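Local atomic coordinates of oxidoreductase, zinc-binding dehydrogenase family (Myxococcus xanthus, PDB entry 5K1S), a protein that is a zinc-containing medium-chain reductase involved in an alternative de novo route to isovaleryl coenzyme A. Residues Gly98-Thr103 and Gly150-Ser155. Residues are numbered along the deposited sequence; the frame is centred on the assembly and turned at random.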
# COMPACT_ATOMS: atom_id res chain seq x y z
N GLY A 98 -16.69 -38.55 -0.10
CA GLY A 98 -17.31 -38.21 -1.35
C GLY A 98 -17.28 -36.74 -1.71
O GLY A 98 -17.54 -36.39 -2.86
N ASP A 99 -16.97 -35.87 -0.75
CA ASP A 99 -16.91 -34.44 -1.03
C ASP A 99 -15.73 -34.12 -1.95
O ASP A 99 -14.72 -34.83 -1.98
CB ASP A 99 -16.79 -33.64 0.27
CG ASP A 99 -18.05 -33.71 1.11
OD1 ASP A 99 -19.15 -33.89 0.54
OD2 ASP A 99 -17.94 -33.57 2.35
N ARG A 100 -15.87 -33.04 -2.70
CA ARG A 100 -14.88 -32.61 -3.68
C ARG A 100 -14.15 -31.39 -3.13
O ARG A 100 -14.78 -30.37 -2.84
CB ARG A 100 -15.55 -32.28 -5.02
CG ARG A 100 -16.42 -33.40 -5.56
CD ARG A 100 -17.35 -32.89 -6.66
NE ARG A 100 -16.61 -32.27 -7.75
CZ ARG A 100 -16.10 -32.93 -8.79
NH1 ARG A 100 -16.24 -34.25 -8.88
NH2 ARG A 100 -15.45 -32.27 -9.73
N ALA A 101 -12.83 -31.49 -3.00
CA ALA A 101 -12.04 -30.48 -2.32
C ALA A 101 -10.84 -30.06 -3.17
O ALA A 101 -10.41 -30.77 -4.08
CB ALA A 101 -11.55 -30.97 -0.95
N ALA A 102 -10.30 -28.89 -2.84
CA ALA A 102 -9.08 -28.38 -3.45
C ALA A 102 -8.26 -27.67 -2.39
O ALA A 102 -8.81 -26.86 -1.63
CB ALA A 102 -9.39 -27.43 -4.61
N THR A 103 -6.97 -27.96 -2.33
CA THR A 103 -6.11 -27.45 -1.27
C THR A 103 -5.73 -25.99 -1.52
O THR A 103 -5.58 -25.55 -2.66
CB THR A 103 -4.84 -28.29 -1.15
OG1 THR A 103 -4.15 -28.29 -2.40
CG2 THR A 103 -5.17 -29.72 -0.75
N GLY A 150 -10.82 -26.09 -0.06
CA GLY A 150 -11.91 -25.40 -0.73
C GLY A 150 -12.81 -26.39 -1.43
O GLY A 150 -12.38 -27.50 -1.75
N ARG A 151 -14.06 -26.01 -1.68
CA ARG A 151 -15.06 -26.93 -2.21
C ARG A 151 -15.16 -26.80 -3.72
O ARG A 151 -15.36 -25.70 -4.24
CB ARG A 151 -16.42 -26.68 -1.56
CG ARG A 151 -16.40 -26.89 -0.06
CD ARG A 151 -17.78 -26.91 0.54
NE ARG A 151 -17.75 -27.38 1.93
CZ ARG A 151 -17.74 -28.65 2.29
NH1 ARG A 151 -17.78 -29.62 1.38
NH2 ARG A 151 -17.71 -28.97 3.58
N VAL A 152 -15.04 -27.92 -4.41
CA VAL A 152 -15.06 -27.96 -5.87
C VAL A 152 -16.49 -28.26 -6.31
O VAL A 152 -17.01 -29.34 -5.97
CB VAL A 152 -14.09 -29.00 -6.42
CG1 VAL A 152 -14.11 -29.01 -7.95
CG2 VAL A 152 -12.68 -28.74 -5.90
N PRO A 153 -17.15 -27.38 -7.05
CA PRO A 153 -18.49 -27.71 -7.56
C PRO A 153 -18.45 -28.97 -8.41
O PRO A 153 -17.47 -29.25 -9.11
CB PRO A 153 -18.87 -26.49 -8.40
CG PRO A 153 -18.03 -25.38 -7.87
CD PRO A 153 -16.74 -26.01 -7.44
N ALA A 154 -19.53 -29.75 -8.34
CA ALA A 154 -19.60 -30.99 -9.11
C ALA A 154 -19.48 -30.74 -10.60
O ALA A 154 -19.09 -31.66 -11.34
CB ALA A 154 -20.92 -31.71 -8.80
N SER A 155 -19.78 -29.53 -11.06
CA SER A 155 -19.73 -29.21 -12.48
C SER A 155 -18.32 -28.88 -12.97
O SER A 155 -18.15 -28.60 -14.16
CB SER A 155 -20.66 -28.02 -12.78
OG SER A 155 -20.63 -27.68 -14.15
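Ala102 and Gly150 form the hydrogen-bonded pair of a short antiparallel ladder in the GroES-like domain, where strands 100-103 and 149-151 pair within its mixed sheet. The pair is closed from both sides, Ala102 N to Gly150 O and Gly150 N to Ala102 O, each bond 2.7 Å long. Next to it, Ala101 and Arg151 make a non-hydrogen-bonded pair, and Val152 N then reaches Arg100 O at 2.9 Å. That last bond is nearly straight at the hydrogen, but its donor stands above the carbonyl plane, 51° out of it. Strand 80-88 continues the sheet on the other edge of 100-103, through backbone bonds such as Ala101 with Gly83.

Side chains pack alongside the ladder and past its end. Val152, with CG2 anti to its carbonyl carbon, lays that methyl 3.8 Å from Ala102 CB, and Leu318 of helix 311-323 touches both residues. Arg100 crosses Val152 at about a right angle; a bend at chi3 (57°) turns its guanidinium over Ala154 CA. Its NE makes weak, bent bonds to Val152 O in the guanidinium plane and to Pro153 O, 3.4 Å away and oblique to it, while Trp158 adds a cation-pi contact. Asp99 OD2, bonded to Lys96 N, stays 4.1 Å from Arg151 NH1, beyond a salt bridge. Backbone bonds therefore set the register, whereas Arg100 NE divides one N-H between two carbonyls and adds only weak polar contacts past the end of the pairing.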